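Local coordinates for protein lysyl oxidase (Pichia pastoris, PDB 1W7C) that probably oxidises primary amines, including peptidyl lysine side chains, with a copper ion and a topaquinone cofactor made from one of its own tyrosines, at residues N19-L24 with L61-T66; S117-N122 with T610-S615; F355-S360 with E593-A598. All blocks are in the same frame, centred on the assembly; numbering follows the deposited sequence.

Overall arrangement
Interaction 1 lies within the N-terminal region and closes before interaction 2 opens. Interaction 2 joins a loop of that region to the enzyme domain, and interaction 3 lies in the long span between the two segments of interaction 2. The centres of interactions 1 and 2 are about 16 Å apart, and those of 2 and 3 about 14 Å. Leu-61 packs on Tyr-119, and both contacts touch the first sugar on Asn-64. Ser-615 and Arg-613 touch Ile-359. The contacts thus run from a glycosylated surface to strand 355-357 and the short helix 358-361 that begins with Asp-358, the predicted proton acceptor.

Interaction 1: N19-L24 with L61-T66; sequences NIWTSL and LKPNKT. With NAG (2-acetamido-2-deoxy-beta-D-glucopyranose), chain B.
Pro-63 lies against the loop 19-24, with its ring carbon CD 3.2 Å from the carbonyl O of Ile-20. The apolar contacts are made by the same ring. Its CG touches CB of Ile-20, at 4.1 Å, where the two side chains cross at a slant. Its CD lies 4.2 Å from Trp-21 CD1. CG1 of Ile-20 sits between its own backbone N and carbonyl carbon (chi1 54°). This turns it over the indole of Trp-21, where CG1 lies 3.5 Å above the ring centre. Lys-62 runs past the edge of the same indole, with CD near the ring plane.

No direct hydrogen bond links the segments, but two waters do. One donates to Pro-63 O at 2.8 Å and lies in the indole plane, where it accepts a weak bond from Trp-21 NE1. The stronger partner of that indole N-H is Tyr-333. The other water donates to Trp-21 O at 2.6 Å and takes a weak bond from Lys-62 NZ. The lysine chain is extended until chi4 (72°), where it bends toward this water.

Asn-64, at the N-cap position of helix 65-73, carries the glycan on ND2 and does not touch 19-24. Next to it, Lys-65 makes salt bridges to the calcium ligands Asp-497, Asp-499 and Asp-643.

Within 19-24, OD1 of Asn-19 accepts from Trp-21 N at 3.0 Å, in the carbonyl plane, an Asx turn. Residues Asn-19 to Thr-22 form a type I beta turn, which packs on Lys-62 and Pro-63 as they lead into helix 65-73.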
loop_
_atom_site.group_PDB
_atom_site.type_symbol
_atom_site.label_atom_id
_atom_site.label_comp_id
_atom_site.label_asym_id
_atom_site.label_seq_id
_atom_site.Cartn_x
_atom_site.Cartn_y
_atom_site.Cartn_z
ATOM N N ASN A 19 21.149 -4.222 26.368
ATOM C CA ASN A 19 20.407 -3.159 25.748
ATOM C C ASN A 19 20.803 -1.803 26.349
ATOM O O ASN A 19 20.220 -1.325 27.345
ATOM C CB ASN A 19 18.940 -3.450 25.910
ATOM C CG ASN A 19 18.062 -2.437 25.126
ATOM O OD1 ASN A 19 18.458 -1.303 24.820
ATOM N ND2 ASN A 19 16.858 -2.862 24.822
ATOM N N ILE A 20 21.797 -1.189 25.722
ATOM C CA ILE A 20 22.366 0.065 26.175
ATOM C C ILE A 20 21.475 1.270 25.862
ATOM O O ILE A 20 21.819 2.402 26.194
ATOM C CB ILE A 20 23.786 0.257 25.565
ATOM C CG1 ILE A 20 23.764 0.123 24.030
ATOM C CG2 ILE A 20 24.728 -0.779 26.185
ATOM C CD1 ILE A 20 25.032 0.570 23.352
ATOM N N TRP A 21 20.342 1.012 25.203
ATOM C CA TRP A 21 19.391 2.052 24.854
ATOM C C TRP A 21 18.162 2.038 25.751
ATOM O O TRP A 21 17.274 2.864 25.554
ATOM C CB TRP A 21 18.968 1.926 23.369
ATOM C CG TRP A 21 20.112 1.777 22.438
ATOM C CD1 TRP A 21 20.845 2.775 21.887
ATOM C CD2 TRP A 21 20.691 0.557 21.972
ATOM N NE1 TRP A 21 21.832 2.265 21.085
ATOM C CE2 TRP A 21 21.779 0.899 21.142
ATOM C CE3 TRP A 21 20.420 -0.799 22.188
ATOM C CZ2 TRP A 21 22.527 -0.047 20.476
ATOM C CZ3 TRP A 21 21.180 -1.741 21.539
ATOM C CH2 TRP A 21 22.237 -1.368 20.706
ATOM N N THR A 22 18.105 1.108 26.699
ATOM C CA THR A 22 16.866 0.886 27.410
ATOM C C THR A 22 16.541 2.033 28.368
ATOM O O THR A 22 17.441 2.745 28.849
ATOM C CB THR A 22 16.957 -0.479 28.147
ATOM O OG1 THR A 22 15.649 -0.946 28.458
ATOM C CG2 THR A 22 17.718 -0.360 29.479
ATOM N N SER A 23 15.246 2.176 28.662
ATOM C CA SER A 23 14.796 3.223 29.572
ATOM C C SER A 23 15.399 3.030 30.947
ATOM O O SER A 23 15.855 1.936 31.312
ATOM C CB SER A 23 13.264 3.242 29.676
ATOM O OG SER A 23 12.774 2.091 30.357
ATOM N N LEU A 24 15.422 4.106 31.719
ATOM C CA LEU A 24 15.918 4.021 33.083
ATOM C C LEU A 24 15.076 3.078 33.932
ATOM O O LEU A 24 13.852 3.021 33.830
ATOM C CB LEU A 24 15.950 5.393 33.721
ATOM C CG LEU A 24 16.898 6.412 33.088
ATOM C CD1 LEU A 24 16.708 7.730 33.804
ATOM C CD2 LEU A 24 18.352 5.930 33.141
ATOM N N LEU A 61 19.747 9.121 28.552
ATOM C CA LEU A 61 20.470 9.816 27.502
ATOM C C LEU A 61 21.223 8.732 26.742
ATOM O O LEU A 61 22.194 8.168 27.266
ATOM C CB LEU A 61 21.430 10.847 28.101
ATOM C CG LEU A 61 22.247 11.626 27.090
ATOM C CD1 LEU A 61 21.375 12.495 26.204
ATOM C CD2 LEU A 61 23.266 12.491 27.832
ATOM N N LYS A 62 20.758 8.409 25.546
ATOM C CA LYS A 62 21.257 7.219 24.839
ATOM C C LYS A 62 22.738 7.399 24.462
ATOM O O LYS A 62 23.224 8.512 24.264
ATOM C CB LYS A 62 20.428 6.932 23.601
ATOM C CG LYS A 62 19.032 6.386 23.944
ATOM C CD LYS A 62 18.260 6.077 22.715
ATOM C CE LYS A 62 16.859 5.640 23.034
ATOM N NZ LYS A 62 16.011 6.785 23.507
ATOM N N PRO A 63 23.473 6.296 24.374
ATOM C CA PRO A 63 24.877 6.386 23.987
ATOM C C PRO A 63 25.099 6.992 22.604
ATOM O O PRO A 63 24.238 6.945 21.762
ATOM C CB PRO A 63 25.341 4.931 24.039
ATOM C CG PRO A 63 24.454 4.278 25.045
ATOM C CD PRO A 63 23.088 4.918 24.725
ATOM N N ASN A 64 26.281 7.546 22.427
ATOM C CA ASN A 64 26.704 7.993 21.135
ATOM C C ASN A 64 27.052 6.788 20.256
ATOM O O ASN A 64 27.326 5.707 20.752
ATOM C CB ASN A 64 27.879 8.922 21.274
ATOM C CG ASN A 64 27.501 10.301 21.760
ATOM O OD1 ASN A 64 26.342 10.733 21.662
ATOM N ND2 ASN A 64 28.501 10.988 22.310
ATOM N N LYS A 65 27.011 6.965 18.947
ATOM C CA LYS A 65 27.057 5.852 18.032
ATOM C C LYS A 65 28.408 5.157 17.987
ATOM O O LYS A 65 28.442 3.936 18.014
ATOM C CB LYS A 65 26.606 6.274 16.627
ATOM C CG LYS A 65 26.620 5.119 15.627
ATOM C CD LYS A 65 25.982 5.527 14.301
ATOM C CE LYS A 65 25.985 4.361 13.350
ATOM N NZ LYS A 65 25.330 4.743 12.068
ATOM N N THR A 66 29.512 5.903 17.905
ATOM C CA THR A 66 30.796 5.224 17.839
ATOM C C THR A 66 31.048 4.378 19.078
ATOM O O THR A 66 31.447 3.221 18.960
ATOM C CB THR A 66 31.902 6.219 17.597
ATOM O OG1 THR A 66 31.642 6.865 16.353
ATOM C CG2 THR A 66 33.253 5.538 17.405
HETATM C C1 NAG B . 28.215 12.364 22.625
HETATM C C2 NAG B . 29.033 12.648 23.907
HETATM C C3 NAG B . 29.049 14.127 24.330
HETATM C C4 NAG B . 29.293 15.030 23.123
HETATM C C5 NAG B . 28.386 14.580 21.980
HETATM C C6 NAG B . 28.522 15.415 20.735
HETATM C C7 NAG B . 29.261 10.936 25.627
HETATM C C8 NAG B . 28.603 10.110 26.691
HETATM N N2 NAG B . 28.500 11.819 24.990
HETATM O O3 NAG B . 30.037 14.323 25.330
HETATM O O4 NAG B . 28.936 16.383 23.375
HETATM O O5 NAG B . 28.630 13.243 21.605
HETATM O O6 NAG B . 29.806 15.183 20.227
HETATM O O7 NAG B . 30.460 10.776 25.387
HETATM O O HOH W 1 22.491 5.336 20.318
HETATM O O HOH W 2 15.975 5.130 25.983
#

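Interaction 2: S117-N122 with T610-S615; sequences SFYNTN and TELRSS. Unlike the reference sequence in segment 610-615: Thr-610 (reference Glu). With NAG (2-acetamido-2-deoxy-beta-D-glucopyranose), chain B; NAG (2-acetamido-2-deoxy-beta-D-glucopyranose), chain C.
Phe-118 and Tyr-119 meet Thr-610 where two irregular loops come close, with the CA atoms of Tyr-119 and Thr-610 4.3 Å apart and CA of Tyr-119 making a CA-H...O contact to Thr-610 O. No direct hydrogen bond crosses. One water donates to both Phe-118 O and Thr-610 O. A second donates to Tyr-119 O and accepts from Arg-613 N.

CB of Thr-610 lies 3.4 Å from Phe-118 O. Its CG2 reaches C6 of the first sugar on Asn-64, at 3.5 Å. CG of Phe-118 stands between the backbone N and the carbonyl carbon (chi1 70°), with the ring between sugar and Tyr-119. Tyr-119 CD2 lies over the centre of one face, and sugar C5 covers the opposite face, 3.6 Å above the plane. This is CH-pi packing on the protein's own glycan. The loop contains a type I beta turn, Ser-117 to Asn-120, and rests on the enzyme domain.

The side chains of Tyr-119 and Leu-612 run alongside each other in the same direction, their CB atoms 3.8 Å apart. The phenol OH is hydrogen-bonded to Glu-99. Arg-613 NE donates to Ser-615 O at 2.8 Å, and NH2 forms a salt bridge with Asp-316.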
loop_
_atom_site.group_PDB
_atom_site.type_symbol
_atom_site.label_atom_id
_atom_site.label_comp_id
_atom_site.label_asym_id
_atom_site.label_seq_id
_atom_site.Cartn_x
_atom_site.Cartn_y
_atom_site.Cartn_z
ATOM N N SER A 117 23.094 20.227 26.153
ATOM C CA SER A 117 22.664 20.917 24.958
ATOM C C SER A 117 23.245 20.406 23.645
ATOM O O SER A 117 22.933 20.973 22.597
ATOM C CB SER A 117 22.997 22.405 25.059
ATOM O OG SER A 117 24.396 22.598 25.078
ATOM N N PHE A 118 24.029 19.325 23.667
ATOM C CA PHE A 118 24.789 18.987 22.468
ATOM C C PHE A 118 23.885 18.667 21.261
ATOM O O PHE A 118 24.298 18.843 20.122
ATOM C CB PHE A 118 25.838 17.892 22.722
ATOM C CG PHE A 118 25.281 16.497 22.975
ATOM C CD1 PHE A 118 24.911 15.710 21.899
ATOM C CD2 PHE A 118 25.193 15.955 24.259
ATOM C CE1 PHE A 118 24.432 14.425 22.087
ATOM C CE2 PHE A 118 24.692 14.668 24.452
ATOM C CZ PHE A 118 24.325 13.902 23.363
ATOM N N TYR A 119 22.708 18.104 21.515
ATOM C CA TYR A 119 21.764 17.713 20.459
ATOM C C TYR A 119 20.810 18.846 20.066
ATOM O O TYR A 119 19.976 18.658 19.190
ATOM C CB TYR A 119 20.964 16.447 20.854
ATOM C CG TYR A 119 20.353 16.561 22.220
ATOM C CD1 TYR A 119 19.273 17.417 22.466
ATOM C CD2 TYR A 119 20.902 15.869 23.284
ATOM C CE1 TYR A 119 18.747 17.566 23.745
ATOM C CE2 TYR A 119 20.426 16.030 24.544
ATOM C CZ TYR A 119 19.335 16.874 24.789
ATOM O OH TYR A 119 18.818 16.981 26.086
ATOM N N ASN A 120 20.908 19.997 20.743
ATOM C CA ASN A 120 20.131 21.169 20.391
ATOM C C ASN A 120 20.912 22.010 19.426
ATOM O O ASN A 120 21.997 22.500 19.758
ATOM C CB ASN A 120 19.782 21.973 21.634
ATOM C CG ASN A 120 18.778 21.254 22.516
ATOM O OD1 ASN A 120 17.975 20.458 22.025
ATOM N ND2 ASN A 120 18.825 21.526 23.837
ATOM N N THR A 121 20.390 22.188 18.215
ATOM C CA THR A 121 21.079 22.957 17.216
ATOM C C THR A 121 21.250 24.415 17.610
ATOM O O THR A 121 22.165 25.079 17.135
ATOM C CB THR A 121 20.378 22.905 15.851
ATOM O OG1 THR A 121 19.062 23.443 15.960
ATOM C CG2 THR A 121 20.250 21.496 15.309
ATOM N N ASN A 122 20.409 24.905 18.506
ATOM C CA ASN A 122 20.491 26.306 18.917
ATOM C C ASN A 122 21.522 26.548 20.022
ATOM O O ASN A 122 21.719 27.677 20.448
ATOM C CB ASN A 122 19.106 26.855 19.293
ATOM C CG ASN A 122 18.644 26.463 20.699
ATOM O OD1 ASN A 122 19.261 25.659 21.374
ATOM N ND2 ASN A 122 17.528 27.032 21.117
ATOM N N THR A 610 25.407 14.882 17.525
ATOM C CA THR A 610 24.749 16.162 17.796
ATOM C C THR A 610 23.456 16.347 17.002
ATOM O O THR A 610 22.731 17.284 17.245
ATOM C CB THR A 610 25.688 17.328 17.469
ATOM O OG1 THR A 610 26.181 17.165 16.126
ATOM C CG2 THR A 610 26.901 17.370 18.361
ATOM N N GLU A 611 23.197 15.462 16.044
ATOM C CA GLU A 611 21.978 15.494 15.239
ATOM C C GLU A 611 21.213 14.205 15.542
ATOM O O GLU A 611 20.923 13.369 14.686
ATOM C CB GLU A 611 22.296 15.750 13.782
ATOM C CG GLU A 611 23.034 17.081 13.623
ATOM C CD GLU A 611 23.389 17.455 12.212
ATOM O OE1 GLU A 611 23.152 16.667 11.266
ATOM O OE2 GLU A 611 23.933 18.572 12.032
ATOM N N LEU A 612 20.903 14.080 16.830
ATOM C CA LEU A 612 20.234 12.971 17.424
ATOM C C LEU A 612 18.811 12.847 16.935
ATOM O O LEU A 612 18.324 11.737 16.682
ATOM C CB LEU A 612 20.248 13.189 18.939
ATOM C CG LEU A 612 19.397 12.222 19.758
ATOM C CD1 LEU A 612 19.918 10.816 19.624
ATOM C CD2 LEU A 612 19.377 12.686 21.209
ATOM N N ARG A 613 18.160 13.995 16.806
ATOM C CA ARG A 613 16.697 14.021 16.668
ATOM C C ARG A 613 16.263 15.247 15.860
ATOM O O ARG A 613 16.867 16.308 15.956
ATOM C CB ARG A 613 16.033 14.029 18.052
ATOM C CG ARG A 613 16.480 15.174 18.972
ATOM C CD ARG A 613 16.022 14.951 20.422
ATOM N NE ARG A 613 14.582 14.761 20.472
ATOM C CZ ARG A 613 13.921 14.164 21.421
ATOM N NH1 ARG A 613 14.573 13.769 22.503
ATOM N NH2 ARG A 613 12.622 13.992 21.298
ATOM N N SER A 614 15.202 15.070 15.059
ATOM C CA SER A 614 14.751 16.105 14.148
ATOM C C SER A 614 13.763 17.102 14.769
ATOM O O SER A 614 13.462 18.102 14.135
ATOM C CB SER A 614 14.140 15.465 12.928
ATOM O OG SER A 614 13.118 14.585 13.333
ATOM N N SER A 615 13.199 16.759 15.928
ATOM C CA SER A 615 12.353 17.633 16.721
ATOM C C SER A 615 12.604 17.317 18.165
ATOM O O SER A 615 13.363 16.372 18.467
ATOM C CB SER A 615 10.875 17.416 16.375
ATOM O OG SER A 615 10.064 18.407 16.994
HETATM C C1 NAG B . 28.215 12.364 22.625
HETATM C C2 NAG B . 29.033 12.648 23.907
HETATM C C3 NAG B . 29.049 14.127 24.330
HETATM C C4 NAG B . 29.293 15.030 23.123
HETATM C C5 NAG B . 28.386 14.580 21.980
HETATM C C6 NAG B . 28.522 15.415 20.735
HETATM C C7 NAG B . 29.261 10.936 25.627
HETATM C C8 NAG B . 28.603 10.110 26.691
HETATM N N2 NAG B . 28.500 11.819 24.990
HETATM O O3 NAG B . 30.037 14.323 25.330
HETATM O O4 NAG B . 28.936 16.383 23.375
HETATM O O5 NAG B . 28.630 13.243 21.605
HETATM O O6 NAG B . 29.806 15.183 20.227
HETATM O O7 NAG B . 30.460 10.776 25.387
HETATM C C1 NAG C . 29.882 17.139 24.131
HETATM C C2 NAG C . 29.823 18.558 23.604
HETATM C C3 NAG C . 30.791 19.434 24.379
HETATM C C4 NAG C . 30.568 19.262 25.875
HETATM C C5 NAG C . 30.499 17.804 26.318
HETATM C C6 NAG C . 30.035 17.759 27.773
HETATM C C7 NAG C . 29.451 19.135 21.265
HETATM C C8 NAG C . 30.011 19.138 19.868
HETATM N N2 NAG C . 30.207 18.578 22.202
HETATM O O3 NAG C . 30.630 20.798 24.021
HETATM O O4 NAG C . 31.620 19.902 26.561
HETATM O O5 NAG C . 29.578 17.096 25.511
HETATM O O6 NAG C . 30.037 16.441 28.274
HETATM O O7 NAG C . 28.364 19.662 21.502
HETATM O O HOH W 3 22.984 20.019 17.740
HETATM O O HOH W 4 19.338 16.717 17.374
#

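Interaction 3: F355-S360 with E593-A598; sequences FYSDIS and ETQNWA. With IMD (imidazole), chain P.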
loop_
_atom_site.group_PDB
_atom_site.type_symbol
_atom_site.label_atom_id
_atom_site.label_comp_id
_atom_site.label_asym_id
_atom_site.label_seq_id
_atom_site.Cartn_x
_atom_site.Cartn_y
_atom_site.Cartn_z
ATOM N N PHE A 355 -1.303 23.663 15.057
ATOM C CA PHE A 355 -0.163 22.982 14.437
ATOM C C PHE A 355 0.473 22.161 15.536
ATOM O O PHE A 355 1.476 22.549 16.136
ATOM C CB PHE A 355 0.797 24.051 13.890
ATOM C CG PHE A 355 1.843 23.552 12.897
ATOM C CD1 PHE A 355 2.389 24.430 11.964
ATOM C CD2 PHE A 355 2.343 22.250 12.946
ATOM C CE1 PHE A 355 3.369 24.027 11.072
ATOM C CE2 PHE A 355 3.321 21.858 12.044
ATOM C CZ PHE A 355 3.832 22.727 11.142
ATOM N N TYR A 356 -0.157 21.038 15.848
ATOM C CA TYR A 356 0.310 20.189 16.933
ATOM C C TYR A 356 1.662 19.562 16.645
ATOM O O TYR A 356 1.903 19.062 15.533
ATOM C CB TYR A 356 -0.676 19.039 17.253
ATOM C CG TYR A 356 -2.036 19.479 17.727
ATOM C CD1 TYR A 356 -3.187 19.077 17.066
ATOM C CD2 TYR A 356 -2.166 20.330 18.808
ATOM C CE1 TYR A 356 -4.429 19.507 17.461
ATOM C CE2 TYR A 356 -3.419 20.741 19.244
ATOM C CZ TYR A 356 -4.542 20.358 18.555
ATOM O OH TYR A 356 -5.762 20.858 18.963
ATOM N N SER A 357 2.481 19.508 17.697
ATOM C CA SER A 357 3.619 18.610 17.810
ATOM C C SER A 357 3.250 17.511 18.780
ATOM O O SER A 357 3.142 17.730 19.981
ATOM C CB SER A 357 4.801 19.368 18.386
ATOM O OG SER A 357 5.792 18.471 18.916
ATOM N N ASP A 358 3.035 16.297 18.292
ATOM C CA ASP A 358 2.552 15.249 19.160
ATOM C C ASP A 358 3.607 14.755 20.141
ATOM O O ASP A 358 3.255 14.295 21.228
ATOM C CB ASP A 358 1.927 14.124 18.348
ATOM C CG ASP A 358 0.514 14.421 17.948
ATOM O OD1 ASP A 358 -0.120 15.328 18.533
ATOM O OD2 ASP A 358 -0.030 13.818 17.033
ATOM N N ILE A 359 4.893 14.953 19.831
ATOM C CA ILE A 359 5.895 14.578 20.837
ATOM C C ILE A 359 5.947 15.573 22.008
ATOM O O ILE A 359 6.402 15.209 23.070
ATOM C CB ILE A 359 7.323 14.352 20.237
ATOM C CG1 ILE A 359 8.020 15.651 19.813
ATOM C CG2 ILE A 359 7.272 13.284 19.158
ATOM C CD1 ILE A 359 9.467 15.423 19.421
ATOM N N SER A 360 5.497 16.820 21.799
ATOM C CA SER A 360 5.362 17.721 22.938
ATOM C C SER A 360 4.352 17.180 23.952
ATOM O O SER A 360 4.594 17.260 25.146
ATOM C CB SER A 360 5.010 19.141 22.521
ATOM O OG SER A 360 3.670 19.315 22.108
ATOM N N GLU A 593 9.857 27.731 12.247
ATOM C CA GLU A 593 11.131 27.021 12.243
ATOM C C GLU A 593 11.099 25.716 13.029
ATOM O O GLU A 593 12.126 25.066 13.155
ATOM C CB GLU A 593 12.247 27.904 12.807
ATOM C CG GLU A 593 12.451 29.224 12.098
ATOM C CD GLU A 593 12.966 29.142 10.665
ATOM O OE1 GLU A 593 12.863 30.173 9.951
ATOM O OE2 GLU A 593 13.435 28.058 10.244
ATOM N N THR A 594 9.929 25.339 13.553
ATOM C CA THR A 594 9.834 24.260 14.508
ATOM C C THR A 594 9.730 22.864 13.920
ATOM O O THR A 594 9.884 21.883 14.662
ATOM C CB THR A 594 8.628 24.461 15.395
ATOM O OG1 THR A 594 7.474 24.634 14.569
ATOM C CG2 THR A 594 8.750 25.726 16.273
ATOM N N GLN A 595 9.441 22.741 12.634
ATOM C CA GLN A 595 9.109 21.468 11.983
ATOM C C GLN A 595 9.635 21.457 10.549
ATOM O O GLN A 595 8.943 21.017 9.623
ATOM C CB GLN A 595 7.609 21.220 12.001
ATOM C CG GLN A 595 6.969 21.285 13.367
ATOM C CD GLN A 595 7.391 20.188 14.296
ATOM O OE1 GLN A 595 8.161 19.287 13.929
ATOM N NE2 GLN A 595 6.803 20.188 15.511
ATOM N N ASN A 596 10.878 21.899 10.354
ATOM C CA ASN A 596 11.405 22.131 9.010
ATOM C C ASN A 596 11.744 20.880 8.187
ATOM O O ASN A 596 12.042 20.964 7.028
ATOM C CB ASN A 596 12.609 23.052 9.087
ATOM C CG ASN A 596 12.255 24.484 9.408
ATOM O OD1 ASN A 596 11.157 24.954 9.063
ATOM N ND2 ASN A 596 13.227 25.220 9.966
ATOM N N TRP A 597 11.670 19.706 8.814
ATOM C CA TRP A 597 11.808 18.415 8.159
ATOM C C TRP A 597 10.590 18.016 7.333
ATOM O O TRP A 597 10.694 17.098 6.532
ATOM C CB TRP A 597 12.024 17.317 9.243
ATOM C CG TRP A 597 10.956 17.294 10.282
ATOM C CD1 TRP A 597 10.964 18.009 11.435
ATOM C CD2 TRP A 597 9.673 16.726 10.165
ATOM N NE1 TRP A 597 9.767 17.874 12.076
ATOM C CE2 TRP A 597 8.954 17.080 11.310
ATOM C CE3 TRP A 597 9.061 15.872 9.232
ATOM C CZ2 TRP A 597 7.655 16.638 11.542
ATOM C CZ3 TRP A 597 7.771 15.413 9.492
ATOM C CH2 TRP A 597 7.095 15.798 10.632
ATOM N N ALA A 598 9.453 18.703 7.514
ATOM C CA ALA A 598 8.166 18.203 7.004
ATOM C C ALA A 598 7.799 18.703 5.602
ATOM O O ALA A 598 6.716 18.457 5.129
ATOM C CB ALA A 598 7.069 18.504 7.991
HETATM N N1 IMD P . -4.949 16.097 19.627
HETATM C C2 IMD P . -3.889 15.490 19.026
HETATM N N3 IMD P . -2.771 16.132 19.475
HETATM C C4 IMD P . -3.128 17.101 20.339
HETATM C C5 IMD P . -4.505 17.089 20.429
HETATM O O HOH W 5 4.410 22.299 16.378
#
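Strand 355-357 leads into the short helix that begins with Asp-358, the predicted catalytic base, and Gln-595 of the loop 593-598 packs on the strand residues Phe-355 and Ser-357. CG of Gln-595 lies 3.9 Å from Phe-355 CE2. The ring and the glutamine chain run antiparallel past one another, ring and amide planes 24° apart. A bend at chi2 (-67°) carries the amide toward the strand, where NE2 comes 3.6 Å from Ser-357 CB. A water donates to Phe-355 O and takes a weak bond from NE2. Both NE2 and Ser-357 OG are also hydrogen-bonded to Glu-339. OE1 of Gln-595 accepts from Trp-597 NE1 at 2.8 Å, so the amide is held at both ends.

Ser-357 is the N-cap of the helix, and its OG accepts a weak bond from Ser-360 N. An imidazole, probably from the crystallisation liquor, donates from N3 to Asp-358 OD1 at 2.9 Å and nearly straight (173°). Its C4 lies 3.5 Å above the centre of the Tyr-356 ring. An alanine in place of Tyr-356 would probably take away the ring face that covers the imidazole and leave Gln-463 without its phenol partner. The arrangement is consistent with the surroundings of the active site in a copper/topaquinone amine oxidase.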